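Long-range contacts in trigger factor (Thermotoga maritima, PDB 2NSC), which probably acts as a ribosome-associated chaperone and peptidyl-prolyl cis-trans isomerase for newly made proteins, the chain here being its N-terminal, ribosome-binding domain: residues A25-K30 with E64-F69; L15-G20 with D76-R81. All blocks are in the same frame, centred on the assembly; numbering follows the deposited sequence.

Interaction 1: A25-K30 with E64-F69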
ATOM      1  N   ALA A  25      -2.030  -5.883   4.706  1.00 18.79           N
ATOM      2  CA  ALA A  25      -1.930  -7.309   4.443  1.00 19.64           C
ATOM      3  C   ALA A  25      -2.984  -7.781   3.422  1.00 19.79           C
ATOM      4  O   ALA A  25      -2.641  -8.507   2.474  1.00 19.39           O
ATOM      5  CB  ALA A  25      -2.012  -8.105   5.746  1.00 19.03           C
ATOM      6  N   GLN A  26      -4.238  -7.350   3.600  1.00 20.50           N
ATOM      7  CA  GLN A  26      -5.314  -7.626   2.627  1.00 22.07           C
ATOM      8  C   GLN A  26      -4.969  -7.131   1.205  1.00 21.30           C
ATOM      9  O   GLN A  26      -5.169  -7.851   0.227  1.00 21.76           O
ATOM     10  CB  GLN A  26      -6.658  -7.072   3.105  1.00 21.61           C
ATOM     11  CG  GLN A  26      -7.310  -7.929   4.222  1.00 24.79           C
ATOM     12  CD  GLN A  26      -8.587  -7.307   4.808  1.00 25.13           C
ATOM     13  OE1 GLN A  26      -8.540  -6.272   5.481  1.00 31.35           O
ATOM     14  NE2 GLN A  26      -9.727  -7.945   4.560  1.00 29.32           N
ATOM     15  N   ALA A  27      -4.407  -5.930   1.111  1.00 20.67           N
ATOM     16  CA  ALA A  27      -3.998  -5.349  -0.172  1.00 20.52           C
ATOM     17  C   ALA A  27      -2.828  -6.120  -0.798  1.00 20.89           C
ATOM     18  O   ALA A  27      -2.837  -6.375  -2.005  1.00 20.39           O
ATOM     19  CB  ALA A  27      -3.643  -3.884  -0.002  1.00 20.36           C
ATOM     20  N   GLU A  28      -1.831  -6.482   0.018  1.00 20.67           N
ATOM     21  CA  GLU A  28      -0.732  -7.340  -0.432  1.00 21.40           C
ATOM     22  C   GLU A  28      -1.265  -8.643  -1.027  1.00 20.88           C
ATOM     23  O   GLU A  28      -0.798  -9.067  -2.069  1.00 20.45           O
ATOM     24  CB  GLU A  28       0.237  -7.640   0.714  1.00 21.30           C
ATOM     25  CG  GLU A  28       1.031  -6.422   1.191  1.00 23.44           C
ATOM     26  CD  GLU A  28       2.049  -6.761   2.280  1.00 23.86           C
ATOM     27  OE1 GLU A  28       1.716  -6.682   3.470  1.00 29.30           O
ATOM     28  OE2 GLU A  28       3.192  -7.098   1.961  1.00 26.89           O
ATOM     29  N   ASP A  29      -2.251  -9.261  -0.363  1.00 20.85           N
ATOM     30  CA  ASP A  29      -2.905 -10.482  -0.851  1.00 20.78           C
ATOM     31  C   ASP A  29      -3.608 -10.271  -2.206  1.00 20.36           C
ATOM     32  O   ASP A  29      -3.577 -11.153  -3.061  1.00 20.31           O
ATOM     33  CB  ASP A  29      -3.940 -10.990   0.166  1.00 21.12           C
ATOM     34  CG  ASP A  29      -3.317 -11.651   1.393  1.00 24.05           C
ATOM     35  OD1 ASP A  29      -2.121 -12.033   1.336  1.00 27.01           O
ATOM     36  OD2 ASP A  29      -4.041 -11.816   2.419  1.00 25.97           O
ATOM     37  N   LYS A  30      -4.273  -9.129  -2.394  1.00 19.65           N
ATOM     38  CA  LYS A  30      -4.891  -8.849  -3.681  1.00 19.29           C
ATOM     39  C   LYS A  30      -3.799  -8.721  -4.734  1.00 19.89           C
ATOM     40  O   LYS A  30      -3.966  -9.184  -5.863  1.00 19.51           O
ATOM     41  CB  LYS A  30      -5.712  -7.568  -3.650  1.00 19.16           C
ATOM     42  CG  LYS A  30      -6.950  -7.609  -2.749  1.00 19.52           C
ATOM     43  CD  LYS A  30      -7.637  -6.251  -2.705  1.00 18.93           C
ATOM     44  CE  LYS A  30      -8.712  -6.219  -1.626  1.00 22.40           C
ATOM     45  NZ  LYS A  30      -9.473  -4.926  -1.656  1.00 22.41           N
ATOM     46  N   GLU A  64       4.030  -0.758  -5.102  1.00 23.12           N
ATOM     47  CA  GLU A  64       3.192   0.004  -6.027  1.00 22.50           C
ATOM     48  C   GLU A  64       1.856  -0.698  -6.235  1.00 21.51           C
ATOM     49  O   GLU A  64       0.804  -0.050  -6.225  1.00 21.41           O
ATOM     50  CB  GLU A  64       3.898   0.194  -7.370  1.00 22.63           C
ATOM     51  CG  GLU A  64       5.172   1.035  -7.277  1.00 25.36           C
ATOM     52  CD  GLU A  64       4.956   2.382  -6.559  1.00 29.95           C
ATOM     53  OE1 GLU A  64       3.951   3.091  -6.841  1.00 29.84           O
ATOM     54  OE2 GLU A  64       5.810   2.731  -5.709  1.00 31.91           O
ATOM     55  N   TYR A  65       1.911  -2.020  -6.410  1.00 20.38           N
ATOM     56  CA  TYR A  65       0.708  -2.845  -6.551  1.00 19.90           C
ATOM     57  C   TYR A  65      -0.089  -2.861  -5.257  1.00 19.23           C
ATOM     58  O   TYR A  65      -1.322  -2.768  -5.267  1.00 18.65           O
ATOM     59  CB  TYR A  65       1.070  -4.270  -7.004  1.00 20.09           C
ATOM     60  CG  TYR A  65       1.389  -4.378  -8.488  1.00 19.92           C
ATOM     61  CD1 TYR A  65       0.385  -4.165  -9.455  1.00 19.75           C
ATOM     62  CD2 TYR A  65       2.695  -4.667  -8.938  1.00 20.28           C
ATOM     63  CE1 TYR A  65       0.657  -4.261 -10.842  1.00 18.97           C
ATOM     64  CE2 TYR A  65       2.980  -4.747 -10.346  1.00 19.75           C
ATOM     65  CZ  TYR A  65       1.949  -4.550 -11.278  1.00 19.24           C
ATOM     66  OH  TYR A  65       2.185  -4.633 -12.640  1.00 19.63           O
ATOM     67  N   THR A  66       0.626  -2.954  -4.135  1.00 18.73           N
ATOM     68  CA  THR A  66      -0.021  -2.866  -2.826  1.00 18.81           C
ATOM     69  C   THR A  66      -0.776  -1.550  -2.667  1.00 18.75           C
ATOM     70  O   THR A  66      -1.929  -1.542  -2.238  1.00 18.88           O
ATOM     71  CB  THR A  66       0.960  -3.104  -1.658  1.00 18.64           C
ATOM     72  OG1 THR A  66       1.579  -4.388  -1.822  1.00 19.53           O
ATOM     73  CG2 THR A  66       0.219  -3.104  -0.327  1.00 18.67           C
ATOM     74  N   LEU A  67      -0.148  -0.443  -3.047  1.00 18.50           N
ATOM     75  CA  LEU A  67      -0.794   0.845  -2.939  1.00 18.50           C
ATOM     76  C   LEU A  67      -1.974   0.963  -3.896  1.00 18.71           C
ATOM     77  O   LEU A  67      -2.981   1.572  -3.540  1.00 19.66           O
ATOM     78  CB  LEU A  67       0.215   1.967  -3.170  1.00 18.31           C
ATOM     79  CG  LEU A  67       1.118   2.267  -1.987  1.00 17.96           C
ATOM     80  CD1 LEU A  67       2.394   2.956  -2.481  1.00 17.31           C
ATOM     81  CD2 LEU A  67       0.382   3.104  -0.931  1.00 15.71           C
ATOM     82  N   ASP A  68      -1.866   0.383  -5.098  1.00 18.81           N
ATOM     83  CA  ASP A  68      -2.998   0.366  -6.059  1.00 18.46           C
ATOM     84  C   ASP A  68      -4.249  -0.205  -5.404  1.00 18.71           C
ATOM     85  O   ASP A  68      -5.322   0.363  -5.505  1.00 18.05           O
ATOM     86  CB  ASP A  68      -2.696  -0.496  -7.290  1.00 17.76           C
ATOM     87  CG  ASP A  68      -1.774   0.189  -8.286  1.00 20.37           C
ATOM     88  OD1 ASP A  68      -1.654   1.435  -8.251  1.00 22.07           O
ATOM     89  OD2 ASP A  68      -1.161  -0.526  -9.111  1.00 19.97           O
ATOM     90  N   PHE A  69      -4.100  -1.354  -4.748  1.00 18.77           N
ATOM     91  CA  PHE A  69      -5.237  -1.984  -4.106  1.00 19.58           C
ATOM     92  C   PHE A  69      -5.717  -1.251  -2.848  1.00 20.29           C
ATOM     93  O   PHE A  69      -6.909  -1.278  -2.535  1.00 20.71           O
ATOM     94  CB  PHE A  69      -4.985  -3.478  -3.877  1.00 19.13           C
ATOM     95  CG  PHE A  69      -5.090  -4.293  -5.142  1.00 18.74           C
ATOM     96  CD1 PHE A  69      -6.341  -4.563  -5.702  1.00 18.73           C
ATOM     97  CD2 PHE A  69      -3.937  -4.738  -5.802  1.00 16.05           C
ATOM     98  CE1 PHE A  69      -6.441  -5.297  -6.892  1.00 19.87           C
ATOM     99  CE2 PHE A  69      -4.020  -5.457  -6.976  1.00 15.80           C
ATOM    100  CZ  PHE A  69      -5.265  -5.737  -7.535  1.00 19.04           C
TER
HETATM  101  O   HOH W   1      -7.441  -3.460  -0.688  1.00 23.42           O
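Ala27 is where helix 21-36 comes in against helix 62-71: its CB points toward the other helix and sits 3.7 Å from Thr66 O, with Thr66 CG2 and Phe69 CB just beyond. The axes of segments 25-30 and 64-69 come to 8.0 Å and cross at 111°, an approach consistent with so small a residue at the interface. One residue on, Glu28 turns its CB away, but CG, anti to the carbonyl carbon (chi1 -68°), still runs past Thr66, 3.7 Å from both OG1 and CG2. The Glu28 carboxylate heads off to a salt bridge with Lys55, and Thr66 OG1 bonds back to Phe62 O of its own helix. Lys30 then lies over one face of the Phe69 ring, its CB 3.8 Å from the centroid and only 16° off the normal, a CH-pi contact. The extended chain carries NZ onward to a water that also donates to Phe69 O. Replacing Phe69 by an alanine is likely to open a gap beside the Lys30 methylenes, which would lose their ring surface. With no direct hydrogen bond across it, this is close helix-helix packing through a small residue, part of the helical core of the trigger factor N-terminal domain.

Interaction 2: L15-G20 with D76-R81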
ATOM      1  N   LEU A  15      -7.901  15.051   1.506  1.00 18.76           N
ATOM      2  CA  LEU A  15      -8.074  14.049   2.535  1.00 18.92           C
ATOM      3  C   LEU A  15      -6.867  13.151   2.502  1.00 18.74           C
ATOM      4  O   LEU A  15      -6.420  12.765   1.420  1.00 18.85           O
ATOM      5  CB  LEU A  15      -9.324  13.210   2.264  1.00 18.83           C
ATOM      6  CG  LEU A  15     -10.685  13.924   2.161  1.00 19.51           C
ATOM      7  CD1 LEU A  15     -11.738  12.913   1.724  1.00 20.69           C
ATOM      8  CD2 LEU A  15     -11.076  14.537   3.489  1.00 15.69           C
ATOM      9  N   GLU A  16      -6.354  12.826   3.683  1.00 18.43           N
ATOM     10  CA  GLU A  16      -5.238  11.923   3.826  1.00 18.84           C
ATOM     11  C   GLU A  16      -5.691  10.632   4.492  1.00 18.85           C
ATOM     12  O   GLU A  16      -6.111  10.641   5.666  1.00 18.99           O
ATOM     13  CB  GLU A  16      -4.162  12.572   4.678  1.00 19.21           C
ATOM     14  CG  GLU A  16      -2.964  11.678   4.907  1.00 21.13           C
ATOM     15  CD  GLU A  16      -1.888  12.398   5.665  1.00 27.12           C
ATOM     16  OE1 GLU A  16      -2.071  12.591   6.890  1.00 28.96           O
ATOM     17  OE2 GLU A  16      -0.862  12.777   5.038  1.00 29.77           O
ATOM     18  N   TYR A  17      -5.600   9.532   3.744  1.00 18.46           N
ATOM     19  CA  TYR A  17      -5.983   8.203   4.224  1.00 18.12           C
ATOM     20  C   TYR A  17      -4.741   7.497   4.738  1.00 18.59           C
ATOM     21  O   TYR A  17      -3.763   7.388   4.023  1.00 19.02           O
ATOM     22  CB  TYR A  17      -6.617   7.384   3.090  1.00 17.61           C
ATOM     23  CG  TYR A  17      -8.018   7.814   2.735  1.00 18.33           C
ATOM     24  CD1 TYR A  17      -9.121   7.086   3.204  1.00 20.97           C
ATOM     25  CD2 TYR A  17      -8.257   8.964   1.971  1.00 17.32           C
ATOM     26  CE1 TYR A  17     -10.441   7.471   2.897  1.00 20.45           C
ATOM     27  CE2 TYR A  17      -9.575   9.380   1.657  1.00 18.29           C
ATOM     28  CZ  TYR A  17     -10.660   8.621   2.126  1.00 20.00           C
ATOM     29  OH  TYR A  17     -11.946   8.973   1.834  1.00 18.94           O
ATOM     30  N   VAL A  18      -4.784   7.038   5.983  1.00 18.61           N
ATOM     31  CA  VAL A  18      -3.707   6.250   6.590  1.00 18.66           C
ATOM     32  C   VAL A  18      -4.246   4.839   6.838  1.00 18.93           C
ATOM     33  O   VAL A  18      -5.268   4.661   7.511  1.00 18.53           O
ATOM     34  CB  VAL A  18      -3.238   6.885   7.921  1.00 18.77           C
ATOM     35  CG1 VAL A  18      -2.179   6.014   8.619  1.00 18.46           C
ATOM     36  CG2 VAL A  18      -2.688   8.294   7.675  1.00 19.15           C
ATOM     37  N   PHE A  19      -3.550   3.848   6.293  1.00 19.03           N
ATOM     38  CA  PHE A  19      -4.023   2.478   6.304  1.00 19.02           C
ATOM     39  C   PHE A  19      -3.309   1.673   7.380  1.00 20.20           C
ATOM     40  O   PHE A  19      -2.105   1.831   7.588  1.00 19.82           O
ATOM     41  CB  PHE A  19      -3.844   1.827   4.926  1.00 17.58           C
ATOM     42  CG  PHE A  19      -4.558   2.554   3.823  1.00 16.94           C
ATOM     43  CD1 PHE A  19      -5.898   2.302   3.565  1.00 15.31           C
ATOM     44  CD2 PHE A  19      -3.904   3.531   3.066  1.00 13.78           C
ATOM     45  CE1 PHE A  19      -6.574   2.995   2.543  1.00 14.79           C
ATOM     46  CE2 PHE A  19      -4.566   4.208   2.049  1.00 15.92           C
ATOM     47  CZ  PHE A  19      -5.916   3.950   1.791  1.00 14.12           C
ATOM     48  N   GLY A  20      -4.073   0.806   8.046  1.00 20.97           N
ATOM     49  CA  GLY A  20      -3.560  -0.011   9.127  1.00 22.66           C
ATOM     50  C   GLY A  20      -2.942  -1.309   8.637  1.00 23.44           C
ATOM     51  O   GLY A  20      -3.056  -1.650   7.463  1.00 23.36           O
ATOM     52  N   ASP A  76     -15.374   3.901  -1.643  1.00 31.90           N
ATOM     53  CA  ASP A  76     -16.465   3.450  -0.805  1.00 32.07           C
ATOM     54  C   ASP A  76     -16.650   4.351   0.421  1.00 31.57           C
ATOM     55  O   ASP A  76     -17.776   4.494   0.936  1.00 31.59           O
ATOM     56  CB  ASP A  76     -16.226   2.005  -0.389  1.00 33.20           C
ATOM     57  CG  ASP A  76     -17.458   1.359   0.175  1.00 35.81           C
ATOM     58  OD1 ASP A  76     -17.768   1.642   1.353  1.00 40.50           O
ATOM     59  OD2 ASP A  76     -18.119   0.584  -0.556  1.00 37.30           O
ATOM     60  N   THR A  77     -15.554   4.956   0.886  1.00 30.06           N
ATOM     61  CA  THR A  77     -15.600   5.871   2.031  1.00 28.80           C
ATOM     62  C   THR A  77     -16.227   7.216   1.664  1.00 28.60           C
ATOM     63  O   THR A  77     -16.558   8.024   2.546  1.00 28.14           O
ATOM     64  CB  THR A  77     -14.200   6.117   2.628  1.00 28.82           C
ATOM     65  OG1 THR A  77     -13.404   6.828   1.680  1.00 27.90           O
ATOM     66  CG2 THR A  77     -13.528   4.814   2.960  1.00 28.40           C
ATOM     67  N   LEU A  78     -16.382   7.454   0.364  1.00 27.79           N
ATOM     68  CA  LEU A  78     -16.907   8.720  -0.114  1.00 27.49           C
ATOM     69  C   LEU A  78     -18.298   8.595  -0.727  1.00 27.72           C
ATOM     70  O   LEU A  78     -18.848   9.599  -1.178  1.00 27.32           O
ATOM     71  CB  LEU A  78     -15.957   9.349  -1.141  1.00 27.01           C
ATOM     72  CG  LEU A  78     -14.503   9.612  -0.732  1.00 26.95           C
ATOM     73  CD1 LEU A  78     -13.636   9.889  -1.937  1.00 25.63           C
ATOM     74  CD2 LEU A  78     -14.407  10.745   0.240  1.00 25.90           C
ATOM     75  N   LYS A  79     -18.860   7.383  -0.759  1.00 27.81           N
ATOM     76  CA  LYS A  79     -20.139   7.167  -1.424  1.00 29.19           C
ATOM     77  C   LYS A  79     -21.319   7.958  -0.794  1.00 29.44           C
ATOM     78  O   LYS A  79     -22.358   8.097  -1.417  1.00 29.05           O
ATOM     79  CB  LYS A  79     -20.455   5.668  -1.549  1.00 29.18           C
ATOM     80  CG  LYS A  79     -20.793   4.977  -0.245  1.00 29.75           C
ATOM     81  CD  LYS A  79     -21.087   3.511  -0.448  1.00 30.48           C
ATOM     82  CE  LYS A  79     -21.068   2.780   0.892  1.00 33.42           C
ATOM     83  NZ  LYS A  79     -21.620   1.387   0.822  1.00 34.74           N
ATOM     84  N   ASP A  80     -21.130   8.475   0.423  1.00 30.20           N
ATOM     85  CA  ASP A  80     -22.118   9.332   1.104  1.00 31.83           C
ATOM     86  C   ASP A  80     -21.979  10.831   0.745  1.00 31.97           C
ATOM     87  O   ASP A  80     -22.773  11.668   1.177  1.00 31.71           O
ATOM     88  CB  ASP A  80     -22.025   9.144   2.625  1.00 32.24           C
ATOM     89  CG  ASP A  80     -20.637   9.501   3.195  1.00 35.75           C
ATOM     90  OD1 ASP A  80     -19.613   9.441   2.465  1.00 38.62           O
ATOM     91  OD2 ASP A  80     -20.568   9.836   4.401  1.00 39.82           O
ATOM     92  N   ARG A  81     -20.956  11.158  -0.034  1.00 32.27           N
ATOM     93  CA  ARG A  81     -20.750  12.519  -0.500  1.00 32.81           C
ATOM     94  C   ARG A  81     -21.124  12.669  -1.967  1.00 32.99           C
ATOM     95  O   ARG A  81     -20.967  11.738  -2.764  1.00 32.68           O
ATOM     96  CB  ARG A  81     -19.294  12.924  -0.319  1.00 32.90           C
ATOM     97  CG  ARG A  81     -18.730  12.734   1.076  1.00 33.84           C
ATOM     98  CD  ARG A  81     -17.554  13.685   1.262  1.00 36.95           C
ATOM     99  NE  ARG A  81     -16.609  13.238   2.285  1.00 38.50           N
ATOM    100  CZ  ARG A  81     -15.693  14.020   2.849  1.00 38.24           C
ATOM    101  NH1 ARG A  81     -15.597  15.298   2.502  1.00 38.38           N
ATOM    102  NH2 ARG A  81     -14.868  13.520   3.758  1.00 38.06           N
TER
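Tyr17 and Thr77 make the one direct hydrogen bond here, Tyr17 OH donating to Thr77 OG1 over a short 2.6 Å. The threonine oxygen lies at the edge of the tyrosine ring, near its plane, and also 3.3 Å from Tyr17 CE1. With chi1 at 67°, Thr77 holds OG1 between its own N and carbonyl carbon, where it bonds to Ile74 O one turn back as well as meeting the phenol. Leu78, the buried member of the contact, packs beside this pair: its CD2 is 3.4 Å from Tyr17 OH and 3.7 Å from Leu15 CD1, so a single methyl fills the angle between two side chains of strand 12-18. Pro87 touches Leu78 too, while Val3 of the partner strand 2-9 lies against both Leu15 and Tyr17. The other side is looser. Arg81, an exposed residue at the end of the type I turn 78-81, reaches back with an extended chain until Leu15 CD1 lies over one face of its guanidinium, 3.8 Å from NH2. The backbones stay well apart, with CA atoms of Tyr17 and Thr77 10.1 Å from each other. The join is therefore made by side-chain ends: one directional hydroxyl bond fixes where the phenol meets Thr77, and leucine methyls shield one flank of it.

In the fold
The centre of interaction 1 is about 5 Å from the centre of the chain, that of interaction 2 about 14 Å; their nearest atoms are about 5 Å apart, so they do not touch. Both join an early part of the chain to a later one: strand 12-18 leads into helix 21-36, and helix 62-71 is followed by helix 74-77, so each contact takes one member from each consecutive pair. The inner contact is the partly buried one, helix on helix, with aliphatic and aromatic groups in close approach and polar ends diverted to other partners or a water. The outer one is a surface contact of strand 12-18 with the short helix 74-77 and the turn after it, smaller in buried area and relying on a direct side-chain hydrogen bond.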